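Local coordinates for protein hydrogenase maturation factor (Thermoanaerobacter tengcongensis, PDB 3VTH) that probably transfers the carbamoyl group of carbamoyl phosphate, at the expense of ATP, to the C-terminal cysteine of HypE during [NiFe]-hydrogenase maturation, at residues Val363-Asp368 with Tyr439-Glu444; Tyr420-His425 with Lys448-Asp453; Lys549-Thr554 with Val604-Gly609. One frame throughout, in Å; residues are numbered along the deposited sequence.

Interaction 1: Val363-Asp368 with Tyr439-Glu444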
ATOM      1  N   VAL A 363       5.911  17.892   4.224  1.00 27.02           N
ATOM      2  CA  VAL A 363       4.954  18.025   5.306  1.00 26.90           C
ATOM      3  C   VAL A 363       4.510  16.660   5.816  1.00 26.32           C
ATOM      4  O   VAL A 363       4.458  16.426   7.023  1.00 25.75           O
ATOM      5  CB  VAL A 363       3.705  18.858   4.866  1.00 27.27           C
ATOM      6  CG1 VAL A 363       2.717  18.971   6.015  1.00 27.35           C
ATOM      7  CG2 VAL A 363       4.169  20.272   4.377  1.00 27.65           C
ATOM      8  N   ASN A 364       4.182  15.774   4.880  1.00 24.91           N
ATOM      9  CA  ASN A 364       3.671  14.460   5.206  1.00 25.01           C
ATOM     10  C   ASN A 364       4.563  13.406   4.576  1.00 23.60           C
ATOM     11  O   ASN A 364       4.536  13.209   3.362  1.00 23.55           O
ATOM     12  CB  ASN A 364       2.220  14.323   4.696  1.00 24.36           C
ATOM     13  CG  ASN A 364       1.309  15.442   5.218  1.00 27.27           C
ATOM     14  OD1 ASN A 364       0.768  16.243   4.438  1.00 30.18           O
ATOM     15  ND2 ASN A 364       1.168  15.526   6.537  1.00 23.53           N
ATOM     16  N   ARG A 365       5.363  12.723   5.386  1.00 24.02           N
ATOM     17  CA  ARG A 365       6.258  11.707   4.816  1.00 23.45           C
ATOM     18  C   ARG A 365       5.404  10.527   4.355  1.00 23.13           C
ATOM     19  O   ARG A 365       4.294  10.323   4.873  1.00 22.05           O
ATOM     20  CB  ARG A 365       7.302  11.265   5.849  1.00 24.41           C
ATOM     21  CG  ARG A 365       6.831  10.131   6.763  1.00 25.36           C
ATOM     22  CD  ARG A 365       7.780   9.996   7.907  1.00 28.89           C
ATOM     23  NE  ARG A 365       7.582  11.044   8.905  1.00 30.74           N
ATOM     24  CZ  ARG A 365       8.500  11.396   9.793  1.00 35.70           C
ATOM     25  NH1 ARG A 365       9.694  10.797   9.793  1.00 36.96           N
ATOM     26  NH2 ARG A 365       8.242  12.361  10.662  1.00 36.48           N
ATOM     27  N   ILE A 366       5.901   9.764   3.373  1.00 22.94           N
ATOM     28  CA  ILE A 366       5.151   8.636   2.826  1.00 22.44           C
ATOM     29  C   ILE A 366       6.088   7.691   2.074  1.00 22.53           C
ATOM     30  O   ILE A 366       6.878   8.121   1.250  1.00 23.00           O
ATOM     31  CB  ILE A 366       3.954   9.120   1.918  1.00 21.54           C
ATOM     32  CG1 ILE A 366       3.119   7.947   1.395  1.00 20.34           C
ATOM     33  CG2 ILE A 366       4.446  10.017   0.756  1.00 22.40           C
ATOM     34  CD1 ILE A 366       1.669   8.361   0.914  1.00 18.67           C
ATOM     35  N   ASP A 367       6.017   6.402   2.389  1.00 22.28           N
ATOM     36  CA  ASP A 367       6.871   5.417   1.724  1.00 23.05           C
ATOM     37  C   ASP A 367       6.462   5.135   0.284  1.00 22.24           C
ATOM     38  O   ASP A 367       5.342   5.435  -0.115  1.00 22.57           O
ATOM     39  CB  ASP A 367       6.842   4.108   2.524  1.00 23.21           C
ATOM     40  CG  ASP A 367       7.729   4.172   3.746  1.00 25.41           C
ATOM     41  OD1 ASP A 367       8.964   4.264   3.581  1.00 25.78           O
ATOM     42  OD2 ASP A 367       7.188   4.162   4.870  1.00 29.49           O
ATOM     43  N   ASP A 368       7.357   4.521  -0.480  1.00 21.66           N
ATOM     44  CA  ASP A 368       6.987   3.992  -1.790  1.00 21.82           C
ATOM     45  C   ASP A 368       5.928   2.903  -1.641  1.00 20.82           C
ATOM     46  O   ASP A 368       5.947   2.141  -0.667  1.00 21.11           O
ATOM     47  CB  ASP A 368       8.213   3.394  -2.499  1.00 21.62           C
ATOM     48  CG  ASP A 368       9.304   4.417  -2.753  1.00 25.18           C
ATOM     49  OD1 ASP A 368       8.999   5.641  -2.807  1.00 27.11           O
ATOM     50  OD2 ASP A 368      10.481   3.988  -2.875  1.00 27.45           O
ATOM     51  N   TYR A 439       2.925   7.020  14.188  1.00 33.10           N
ATOM     52  CA  TYR A 439       1.520   6.632  14.112  1.00 32.31           C
ATOM     53  C   TYR A 439       0.607   7.679  14.755  1.00 33.82           C
ATOM     54  O   TYR A 439      -0.332   8.142  14.129  1.00 32.86           O
ATOM     55  CB  TYR A 439       1.369   5.288  14.810  1.00 31.13           C
ATOM     56  CG  TYR A 439      -0.013   4.734  15.001  1.00 28.39           C
ATOM     57  CD1 TYR A 439      -0.629   4.806  16.243  1.00 30.83           C
ATOM     58  CD2 TYR A 439      -0.667   4.056  13.976  1.00 24.45           C
ATOM     59  CE1 TYR A 439      -1.881   4.230  16.465  1.00 29.80           C
ATOM     60  CE2 TYR A 439      -1.930   3.478  14.180  1.00 26.77           C
ATOM     61  CZ  TYR A 439      -2.532   3.581  15.441  1.00 28.13           C
ATOM     62  OH  TYR A 439      -3.775   3.023  15.695  1.00 26.62           O
ATOM     63  N   ILE A 440       0.906   8.057  15.995  1.00 36.15           N
ATOM     64  CA  ILE A 440       0.080   9.015  16.751  1.00 38.88           C
ATOM     65  C   ILE A 440      -0.054  10.348  16.044  1.00 39.29           C
ATOM     66  O   ILE A 440      -1.153  10.893  15.959  1.00 40.19           O
ATOM     67  CB  ILE A 440       0.612   9.246  18.197  1.00 40.28           C
ATOM     68  CG1 ILE A 440       0.365   8.010  19.050  1.00 41.21           C
ATOM     69  CG2 ILE A 440      -0.052  10.471  18.846  1.00 43.14           C
ATOM     70  CD1 ILE A 440      -0.965   7.361  18.801  1.00 40.16           C
ATOM     71  N   GLU A 441       1.064  10.850  15.524  1.00 40.19           N
ATOM     72  CA  GLU A 441       1.107  12.124  14.816  1.00 41.18           C
ATOM     73  C   GLU A 441       0.354  12.077  13.480  1.00 39.09           C
ATOM     74  O   GLU A 441      -0.244  13.073  13.065  1.00 39.51           O
ATOM     75  CB  GLU A 441       2.560  12.581  14.583  1.00 42.70           C
ATOM     76  CG  GLU A 441       3.185  12.145  13.213  1.00 46.15           C
ATOM     77  CD  GLU A 441       4.303  13.072  12.713  1.00 52.81           C
ATOM     78  OE1 GLU A 441       4.545  14.134  13.342  1.00 56.08           O
ATOM     79  OE2 GLU A 441       4.947  12.741  11.683  1.00 55.51           O
ATOM     80  N   GLN A 442       0.408  10.938  12.794  1.00 36.36           N
ATOM     81  CA  GLN A 442      -0.328  10.789  11.549  1.00 33.88           C
ATOM     82  C   GLN A 442      -1.828  10.760  11.798  1.00 32.55           C
ATOM     83  O   GLN A 442      -2.592  11.341  11.029  1.00 31.82           O
ATOM     84  CB  GLN A 442       0.149   9.559  10.765  1.00 33.42           C
ATOM     85  CG  GLN A 442       1.534   9.765  10.138  1.00 34.77           C
ATOM     86  CD  GLN A 442       1.643  11.069   9.352  1.00 35.60           C
ATOM     87  OE1 GLN A 442       1.076  11.206   8.266  1.00 35.26           O
ATOM     88  NE2 GLN A 442       2.373  12.033   9.904  1.00 35.86           N
ATOM     89  N   ILE A 443      -2.251  10.107  12.878  1.00 31.38           N
ATOM     90  CA  ILE A 443      -3.665  10.139  13.244  1.00 31.15           C
ATOM     91  C   ILE A 443      -4.121  11.599  13.445  1.00 32.56           C
ATOM     92  O   ILE A 443      -5.149  12.001  12.907  1.00 32.49           O
ATOM     93  CB  ILE A 443      -3.978   9.253  14.474  1.00 31.07           C
ATOM     94  CG1 ILE A 443      -3.894   7.771  14.093  1.00 29.52           C
ATOM     95  CG2 ILE A 443      -5.378   9.548  15.042  1.00 30.88           C
ATOM     96  CD1 ILE A 443      -4.033   6.845  15.281  1.00 33.92           C
ATOM     97  N   GLU A 444      -3.333  12.396  14.163  1.00 33.80           N
ATOM     98  CA  GLU A 444      -3.703  13.801  14.410  1.00 35.73           C
ATOM     99  C   GLU A 444      -3.755  14.584  13.108  1.00 35.03           C
ATOM    100  O   GLU A 444      -4.663  15.383  12.888  1.00 35.37           O
ATOM    101  CB  GLU A 444      -2.754  14.474  15.415  1.00 37.27           C
ATOM    102  CG  GLU A 444      -2.833  13.883  16.831  1.00 40.95           C
ATOM    103  CD  GLU A 444      -4.234  13.930  17.432  1.00 44.83           C
ATOM    104  OE1 GLU A 444      -4.785  12.854  17.750  1.00 46.29           O
ATOM    105  OE2 GLU A 444      -4.793  15.039  17.577  1.00 48.86           O
TER
HETATM  106  O   HOH W   1       5.120  13.021   8.423  1.00 18.86           O

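Interaction 2: Tyr420-His425 with Lys448-Asp453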
ATOM      1  N   TYR A 420     -16.645   8.203   2.379  1.00 31.37           N
ATOM      2  CA  TYR A 420     -15.240   7.814   2.215  1.00 29.12           C
ATOM      3  C   TYR A 420     -14.658   7.053   3.391  1.00 28.01           C
ATOM      4  O   TYR A 420     -14.958   7.347   4.539  1.00 28.06           O
ATOM      5  CB  TYR A 420     -14.361   9.038   1.955  1.00 29.33           C
ATOM      6  CG  TYR A 420     -14.750   9.874   0.759  1.00 30.68           C
ATOM      7  CD1 TYR A 420     -14.679   9.356  -0.532  1.00 30.68           C
ATOM      8  CD2 TYR A 420     -15.132  11.202   0.916  1.00 30.78           C
ATOM      9  CE1 TYR A 420     -15.002  10.133  -1.633  1.00 31.57           C
ATOM     10  CE2 TYR A 420     -15.477  11.992  -0.195  1.00 33.45           C
ATOM     11  CZ  TYR A 420     -15.401  11.439  -1.455  1.00 31.21           C
ATOM     12  OH  TYR A 420     -15.731  12.183  -2.545  1.00 33.36           O
ATOM     13  N   ALA A 421     -13.806   6.076   3.081  1.00 26.30           N
ATOM     14  CA  ALA A 421     -12.953   5.449   4.078  1.00 24.91           C
ATOM     15  C   ALA A 421     -11.539   5.931   3.745  1.00 23.66           C
ATOM     16  O   ALA A 421     -10.949   5.512   2.750  1.00 23.02           O
ATOM     17  CB  ALA A 421     -13.051   3.925   3.994  1.00 23.95           C
ATOM     18  N   PHE A 422     -11.063   6.887   4.531  1.00 22.99           N
ATOM     19  CA  PHE A 422      -9.723   7.420   4.395  1.00 22.95           C
ATOM     20  C   PHE A 422      -8.774   6.480   5.116  1.00 22.66           C
ATOM     21  O   PHE A 422      -8.525   6.642   6.319  1.00 23.16           O
ATOM     22  CB  PHE A 422      -9.640   8.806   5.030  1.00 23.28           C
ATOM     23  CG  PHE A 422     -10.374   9.871   4.259  1.00 23.96           C
ATOM     24  CD1 PHE A 422      -9.825  10.404   3.088  1.00 23.78           C
ATOM     25  CD2 PHE A 422     -11.604  10.349   4.705  1.00 25.72           C
ATOM     26  CE1 PHE A 422     -10.511  11.407   2.357  1.00 25.13           C
ATOM     27  CE2 PHE A 422     -12.288  11.347   4.000  1.00 25.44           C
ATOM     28  CZ  PHE A 422     -11.747  11.879   2.827  1.00 24.48           C
ATOM     29  N   ILE A 423      -8.291   5.471   4.403  1.00 21.89           N
ATOM     30  CA  ILE A 423      -7.280   4.579   4.964  1.00 22.23           C
ATOM     31  C   ILE A 423      -5.897   5.269   4.837  1.00 22.75           C
ATOM     32  O   ILE A 423      -5.553   5.849   3.788  1.00 24.08           O
ATOM     33  CB  ILE A 423      -7.314   3.167   4.300  1.00 21.45           C
ATOM     34  CG1 ILE A 423      -6.343   2.208   5.014  1.00 20.51           C
ATOM     35  CG2 ILE A 423      -7.012   3.261   2.795  1.00 23.79           C
ATOM     36  CD1 ILE A 423      -6.480   0.702   4.601  1.00 21.36           C
ATOM     37  N   SER A 424      -5.129   5.255   5.916  1.00 22.13           N
ATOM     38  CA  SER A 424      -3.863   5.973   5.928  1.00 22.13           C
ATOM     39  C   SER A 424      -2.866   5.261   5.046  1.00 21.82           C
ATOM     40  O   SER A 424      -3.003   4.058   4.762  1.00 21.40           O
ATOM     41  CB  SER A 424      -3.306   6.049   7.351  1.00 22.58           C
ATOM     42  OG  SER A 424      -2.724   4.813   7.768  1.00 21.34           O
ATOM     43  N   HIS A 425      -1.854   5.999   4.620  1.00 21.74           N
ATOM     44  CA  HIS A 425      -0.697   5.372   4.020  1.00 21.49           C
ATOM     45  C   HIS A 425      -0.051   4.417   5.025  1.00 21.39           C
ATOM     46  O   HIS A 425      -0.242   4.548   6.230  1.00 20.92           O
ATOM     47  CB  HIS A 425       0.311   6.423   3.553  1.00 21.55           C
ATOM     48  CG  HIS A 425       0.907   7.257   4.654  1.00 24.02           C
ATOM     49  ND1 HIS A 425       0.258   8.344   5.206  1.00 26.15           N
ATOM     50  CD2 HIS A 425       2.116   7.190   5.268  1.00 23.38           C
ATOM     51  CE1 HIS A 425       1.036   8.900   6.123  1.00 26.30           C
ATOM     52  NE2 HIS A 425       2.168   8.220   6.180  1.00 26.72           N
ATOM     53  N   LYS A 448      -7.026  16.410  11.223  1.00 32.31           N
ATOM     54  CA  LYS A 448      -7.008  17.815  10.840  1.00 33.93           C
ATOM     55  C   LYS A 448      -7.219  17.980   9.339  1.00 32.81           C
ATOM     56  O   LYS A 448      -8.020  18.798   8.901  1.00 33.38           O
ATOM     57  CB  LYS A 448      -5.685  18.464  11.245  1.00 35.45           C
ATOM     58  CG  LYS A 448      -5.468  18.517  12.742  1.00 39.86           C
ATOM     59  CD  LYS A 448      -4.288  19.430  13.096  1.00 46.86           C
ATOM     60  CE  LYS A 448      -3.704  19.036  14.456  1.00 50.01           C
ATOM     61  NZ  LYS A 448      -4.704  19.238  15.558  1.00 53.47           N
ATOM     62  N   LEU A 449      -6.492  17.204   8.544  1.00 30.98           N
ATOM     63  CA  LEU A 449      -6.543  17.377   7.097  1.00 30.43           C
ATOM     64  C   LEU A 449      -7.957  17.111   6.542  1.00 30.25           C
ATOM     65  O   LEU A 449      -8.461  17.872   5.704  1.00 29.64           O
ATOM     66  CB  LEU A 449      -5.509  16.484   6.412  1.00 29.27           C
ATOM     67  CG  LEU A 449      -5.315  16.699   4.904  1.00 28.92           C
ATOM     68  CD1 LEU A 449      -5.044  18.171   4.575  1.00 29.67           C
ATOM     69  CD2 LEU A 449      -4.191  15.824   4.415  1.00 27.13           C
ATOM     70  N   PHE A 450      -8.586  16.037   7.023  1.00 29.25           N
ATOM     71  CA  PHE A 450      -9.908  15.651   6.535  1.00 30.14           C
ATOM     72  C   PHE A 450     -11.085  16.036   7.445  1.00 31.51           C
ATOM     73  O   PHE A 450     -12.224  15.638   7.181  1.00 31.70           O
ATOM     74  CB  PHE A 450      -9.922  14.159   6.170  1.00 28.90           C
ATOM     75  CG  PHE A 450      -8.896  13.806   5.136  1.00 28.47           C
ATOM     76  CD1 PHE A 450      -8.979  14.342   3.846  1.00 28.31           C
ATOM     77  CD2 PHE A 450      -7.825  12.976   5.451  1.00 27.93           C
ATOM     78  CE1 PHE A 450      -8.019  14.031   2.881  1.00 27.12           C
ATOM     79  CE2 PHE A 450      -6.859  12.669   4.494  1.00 26.19           C
ATOM     80  CZ  PHE A 450      -6.957  13.196   3.209  1.00 24.76           C
ATOM     81  N   ARG A 451     -10.802  16.820   8.488  1.00 32.09           N
ATOM     82  CA  ARG A 451     -11.824  17.316   9.424  1.00 33.54           C
ATOM     83  C   ARG A 451     -12.618  16.180  10.097  1.00 32.98           C
ATOM     84  O   ARG A 451     -13.834  16.268  10.261  1.00 32.76           O
ATOM     85  CB  ARG A 451     -12.764  18.310   8.729  1.00 34.07           C
ATOM     86  CG  ARG A 451     -12.154  19.704   8.508  1.00 36.75           C
ATOM     87  CD  ARG A 451     -11.238  19.767   7.295  1.00 35.64           C
ATOM     88  NE  ARG A 451     -10.946  21.157   6.942  1.00 39.20           N
ATOM     89  CZ  ARG A 451      -9.724  21.671   6.786  1.00 40.29           C
ATOM     90  NH1 ARG A 451      -8.644  20.898   6.922  1.00 38.73           N
ATOM     91  NH2 ARG A 451      -9.586  22.961   6.479  1.00 40.65           N
ATOM     92  N   VAL A 452     -11.914  15.119  10.472  1.00 32.75           N
ATOM     93  CA  VAL A 452     -12.532  13.970  11.116  1.00 32.97           C
ATOM     94  C   VAL A 452     -12.438  14.110  12.639  1.00 34.94           C
ATOM     95  O   VAL A 452     -11.352  14.282  13.200  1.00 35.44           O
ATOM     96  CB  VAL A 452     -11.861  12.624  10.685  1.00 32.09           C
ATOM     97  CG1 VAL A 452     -12.568  11.437  11.330  1.00 30.47           C
ATOM     98  CG2 VAL A 452     -11.824  12.478   9.151  1.00 30.11           C
ATOM     99  N   ASP A 453     -13.580  14.037  13.305  1.00 36.52           N
ATOM    100  CA  ASP A 453     -13.602  13.898  14.757  1.00 38.33           C
ATOM    101  C   ASP A 453     -14.249  12.552  15.094  1.00 37.11           C
ATOM    102  O   ASP A 453     -15.477  12.432  15.104  1.00 37.43           O
ATOM    103  CB  ASP A 453     -14.328  15.093  15.415  1.00 40.77           C
ATOM    104  CG  ASP A 453     -13.518  16.403  15.331  1.00 45.40           C
ATOM    105  OD1 ASP A 453     -12.293  16.375  15.034  1.00 48.75           O
ATOM    106  OD2 ASP A 453     -14.114  17.472  15.568  1.00 50.02           O
TER

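Interaction 3: Lys549-Thr554 with Val604-Gly609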
ATOM      1  N   LYS A 549      11.056 -16.509  14.496  1.00 50.13           N
ATOM      2  CA  LYS A 549      12.339 -16.524  13.785  1.00 48.99           C
ATOM      3  C   LYS A 549      13.114 -17.853  13.825  1.00 47.76           C
ATOM      4  O   LYS A 549      13.792 -18.199  12.855  1.00 46.97           O
ATOM      5  CB  LYS A 549      13.216 -15.336  14.214  1.00 50.70           C
ATOM      6  CG  LYS A 549      12.742 -14.002  13.575  1.00 51.64           C
ATOM      7  CD  LYS A 549      13.147 -12.759  14.378  1.00 54.97           C
ATOM      8  CE  LYS A 549      14.668 -12.658  14.541  1.00 57.39           C
ATOM      9  NZ  LYS A 549      15.073 -11.322  15.052  1.00 59.58           N
ATOM     10  N   LYS A 550      13.015 -18.589  14.929  1.00 45.90           N
ATOM     11  CA  LYS A 550      13.611 -19.930  14.999  1.00 44.78           C
ATOM     12  C   LYS A 550      12.570 -20.974  14.579  1.00 42.20           C
ATOM     13  O   LYS A 550      11.957 -21.635  15.419  1.00 41.35           O
ATOM     14  CB  LYS A 550      14.172 -20.214  16.396  1.00 46.52           C
ATOM     15  CG  LYS A 550      15.368 -19.336  16.776  1.00 48.75           C
ATOM     16  CD  LYS A 550      16.244 -20.002  17.806  1.00 51.76           C
ATOM     17  CE  LYS A 550      17.643 -19.397  17.819  1.00 54.45           C
ATOM     18  NZ  LYS A 550      18.688 -20.454  18.017  1.00 56.75           N
ATOM     19  N   ILE A 551      12.371 -21.102  13.268  1.00 39.32           N
ATOM     20  CA  ILE A 551      11.245 -21.865  12.734  1.00 37.22           C
ATOM     21  C   ILE A 551      11.342 -23.380  12.907  1.00 36.60           C
ATOM     22  O   ILE A 551      10.342 -24.074  12.758  1.00 34.87           O
ATOM     23  CB  ILE A 551      10.916 -21.513  11.253  1.00 36.49           C
ATOM     24  CG1 ILE A 551      11.992 -22.033  10.300  1.00 37.28           C
ATOM     25  CG2 ILE A 551      10.678 -19.997  11.089  1.00 36.72           C
ATOM     26  CD1 ILE A 551      11.613 -21.863   8.825  1.00 38.35           C
ATOM     27  N   TYR A 552      12.528 -23.901  13.217  1.00 37.05           N
ATOM     28  CA  TYR A 552      12.609 -25.320  13.562  1.00 37.47           C
ATOM     29  C   TYR A 552      11.789 -25.610  14.831  1.00 36.81           C
ATOM     30  O   TYR A 552      11.286 -26.714  14.997  1.00 36.75           O
ATOM     31  CB  TYR A 552      14.060 -25.812  13.688  1.00 39.43           C
ATOM     32  CG  TYR A 552      14.858 -25.124  14.776  1.00 41.66           C
ATOM     33  CD1 TYR A 552      15.544 -23.932  14.520  1.00 42.36           C
ATOM     34  CD2 TYR A 552      14.938 -25.673  16.063  1.00 43.95           C
ATOM     35  CE1 TYR A 552      16.283 -23.299  15.525  1.00 45.34           C
ATOM     36  CE2 TYR A 552      15.674 -25.052  17.069  1.00 45.65           C
ATOM     37  CZ  TYR A 552      16.342 -23.869  16.794  1.00 46.94           C
ATOM     38  OH  TYR A 552      17.066 -23.250  17.790  1.00 49.84           O
ATOM     39  N   ARG A 553      11.629 -24.601  15.697  1.00 36.04           N
ATOM     40  CA  ARG A 553      10.766 -24.701  16.879  1.00 35.67           C
ATOM     41  C   ARG A 553       9.294 -24.798  16.495  1.00 33.62           C
ATOM     42  O   ARG A 553       8.509 -25.493  17.145  1.00 33.29           O
ATOM     43  CB  ARG A 553      10.964 -23.498  17.800  1.00 36.64           C
ATOM     44  CG  ARG A 553      12.369 -23.372  18.409  1.00 40.84           C
ATOM     45  CD  ARG A 553      12.496 -22.074  19.208  1.00 46.96           C
ATOM     46  NE  ARG A 553      11.577 -22.014  20.350  1.00 48.87           N
ATOM     47  CZ  ARG A 553      11.936 -22.150  21.626  1.00 51.07           C
ATOM     48  NH1 ARG A 553      13.208 -22.343  21.964  1.00 53.62           N
ATOM     49  NH2 ARG A 553      11.016 -22.083  22.578  1.00 51.83           N
ATOM     50  N   THR A 554       8.921 -24.087  15.437  1.00 31.56           N
ATOM     51  CA  THR A 554       7.571 -24.177  14.912  1.00 29.50           C
ATOM     52  C   THR A 554       7.336 -25.579  14.375  1.00 28.29           C
ATOM     53  O   THR A 554       6.302 -26.183  14.657  1.00 27.69           O
ATOM     54  CB  THR A 554       7.309 -23.133  13.800  1.00 28.47           C
ATOM     55  OG1 THR A 554       7.275 -21.836  14.392  1.00 29.61           O
ATOM     56  CG2 THR A 554       5.962 -23.393  13.127  1.00 26.82           C
ATOM     57  N   VAL A 604       6.741 -26.591   7.127  1.00 27.36           N
ATOM     58  CA  VAL A 604       7.185 -27.235   5.880  1.00 27.53           C
ATOM     59  C   VAL A 604       8.587 -26.788   5.488  1.00 28.22           C
ATOM     60  O   VAL A 604       9.444 -27.626   5.175  1.00 28.79           O
ATOM     61  CB  VAL A 604       6.214 -26.954   4.700  1.00 27.57           C
ATOM     62  CG1 VAL A 604       6.775 -27.517   3.375  1.00 27.84           C
ATOM     63  CG2 VAL A 604       4.829 -27.530   5.010  1.00 27.14           C
ATOM     64  N   ALA A 605       8.833 -25.478   5.509  1.00 26.99           N
ATOM     65  CA  ALA A 605      10.144 -24.952   5.084  1.00 28.01           C
ATOM     66  C   ALA A 605      11.291 -25.529   5.940  1.00 29.02           C
ATOM     67  O   ALA A 605      12.342 -25.915   5.408  1.00 29.79           O
ATOM     68  CB  ALA A 605      10.160 -23.431   5.107  1.00 26.94           C
ATOM     69  N   ALA A 606      11.059 -25.609   7.251  1.00 28.54           N
ATOM     70  CA  ALA A 606      12.037 -26.160   8.196  1.00 30.67           C
ATOM     71  C   ALA A 606      12.262 -27.660   7.979  1.00 31.33           C
ATOM     72  O   ALA A 606      13.393 -28.138   7.987  1.00 32.03           O
ATOM     73  CB  ALA A 606      11.589 -25.893   9.645  1.00 29.61           C
ATOM     74  N   LEU A 607      11.164 -28.383   7.770  1.00 31.52           N
ATOM     75  CA  LEU A 607      11.199 -29.830   7.632  1.00 33.02           C
ATOM     76  C   LEU A 607      11.928 -30.263   6.386  1.00 34.10           C
ATOM     77  O   LEU A 607      12.624 -31.276   6.405  1.00 35.20           O
ATOM     78  CB  LEU A 607       9.787 -30.424   7.641  1.00 32.56           C
ATOM     79  CG  LEU A 607       9.201 -30.617   9.044  1.00 34.86           C
ATOM     80  CD1 LEU A 607       7.704 -30.922   8.968  1.00 36.07           C
ATOM     81  CD2 LEU A 607       9.948 -31.738   9.792  1.00 34.94           C
ATOM     82  N   ILE A 608      11.761 -29.523   5.292  1.00 33.27           N
ATOM     83  CA  ILE A 608      12.479 -29.891   4.066  1.00 34.83           C
ATOM     84  C   ILE A 608      13.790 -29.121   3.890  1.00 35.95           C
ATOM     85  O   ILE A 608      14.394 -29.132   2.815  1.00 36.93           O
ATOM     86  CB  ILE A 608      11.576 -29.877   2.811  1.00 34.35           C
ATOM     87  CG1 ILE A 608      11.166 -28.447   2.424  1.00 33.47           C
ATOM     88  CG2 ILE A 608      10.326 -30.757   3.064  1.00 33.66           C
ATOM     89  CD1 ILE A 608      10.445 -28.370   1.082  1.00 33.43           C
ATOM     90  N   GLY A 609      14.233 -28.474   4.962  1.00 36.20           N
ATOM     91  CA  GLY A 609      15.547 -27.846   4.984  1.00 37.93           C
ATOM     92  C   GLY A 609      15.712 -26.618   4.106  1.00 38.48           C
ATOM     93  O   GLY A 609      16.825 -26.332   3.656  1.00 39.20           O
TER

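Interaction 1: Val363-Asp368 with Tyr439-Glu444
A long salt bridge between R365 and E441, backed by one water, joins two domains at the protein surface: 363-368 belongs to the loop between strands 354-358 and 370-374 of the YrdC-like (telomere recombination) region, and 439-444 is a piece of helix 433-449 in the Kae1-like region. The charged pair is loose. R365 NH2 lies 3.5 Å from E441 OE2, and the N-H...O angle of 142° makes this a weak hydrogen bond. The guanidinium and carboxylate planes are turned 62° from each other, and the two side chains cross at about a right angle. With chi3 at 77° the arginine chain bends, while the glutamate runs extended beyond CG from the helix to meet it.

Water 1 supplies a second link. It accepts from R365 N at 3.1 Å and from R365 NE at 3.2 Å, and donates to E441 OE2 at 3.3 Å, so backbone and side chain of one arginine hold the water, which links them to the glutamate. On the helix, Q442 NE2 adds a weak bond of 3.2 Å to E441 OE2. That oxygen therefore gathers three partners, though none lies close. The firmer polar hold on R365 is elsewhere: NH1 bonds to I337 O, which fixes the guanidinium from the YrdC-like side. The same loop carries D367, seen to bind magnesium in a structure of this protein though not in this model. The arrangement is a sparse, water-bridged interdomain salt bridge, tying a loop of the YrdC-like region, which runs on toward D367, to a Kae1-like helix.

Interaction 2: Tyr420-His425 with Lys448-Asp453
F422 on strand 420-423 and F450, the residue at which the chain leaves helical geometry after helix 433-449, are the closest backbone pair across the contact, with their CA atoms 8.5 Å apart. Both CB atoms point across the gap, and the two rings fill it. They form an offset (parallel-displaced) stack with centroids 4.1 Å apart and planes inclined by 16°; the nearest atoms are F422 CE1 and F450 CD1 at 3.6 Å. F450 CG lies over the centre of the F422 ring, whereas F422 CE1 sits toward the rim of the F450 ring. In each residue CG is anti to the carbonyl carbon (chi1 -71° in F422, -58° in F450), which turns the ring toward its mate. The outer faces are covered: Y420 CB rests on the far face of F422 and L449 CG on that of F450. Were the F450 ring cut back to an alanine methyl, the F422 face would probably lose its stacking partner and a gap open between strand and helix end. K417 NZ, from the same sheet, adds a polar tie to R451 O. Between the two segments, with no hydrogen bond, the hold is buried aromatic carbon, by dispersion and exclusion of water.

Interaction 3: Lys549-Thr554 with Val604-Gly609
I551 lies against A605 and A606 where the first turn of helix 551-559 meets the last turn of helix 597-607, a close helix-helix packing in the second Kae1-like subdomain. The small alanine methyl lets the backbones come near, with CA atoms of Y552 and A606 5.5 Å apart. A606 CB points at the other helix and touches both side chain and main chain there: it is 3.9 Å from I551 CG1 and 3.8 Å from I551 O. I551 CD1 ends between the two alanines, 4.1 Å from A606 CB and 4.3 Å from A605 CB. I551 adopts chi1 of 71°, with CG1 between the backbone N and the carbonyl carbon, and this places the CG1-CD1 arm along the two alanines. Every touch is apolar or van der Waals, and no hydrogen bond joins the segments.

Further out, A620 of helix 619-626 packs on both I551 and A605, closing the contact from a third helix. Y552 meets A606 through its backbone carbon, while its ring leads elsewhere: Y552 OH bonds to E577 OE2 and lies 3.2 Å from K550 NZ, which donates to it, and the ring makes a cation-pi contact with K612. Just past A606, helix 597-607 ends in a Schellman motif with G609, at positive phi, as its C-prime residue; V610 N reaches back to A605 O, and G609 N bonds to A606 O at 3.2 Å.

How the interactions relate
Interactions 1 and 2 are neighbours, with centres 12 Å apart, and both draw on helix 433-449. They meet at H425, a residue of interaction 2: I366 CD1 packs on H425 CB at 3.5 Å, and Q442 also lies against this histidine. One helix thus faces the YrdC-like loop through E441 and its own domain's sheet near F450. Interaction 3 stands apart, its centre 36 Å from that of interaction 1 and 42 Å from that of interaction 2. The R365 side chain is about 11 Å from the bound ATP analogue and about 10 Å from the magnesium ion; that of I551 is about 9 Å from the other analogue, though interaction 3 is packing away from the annotated sites.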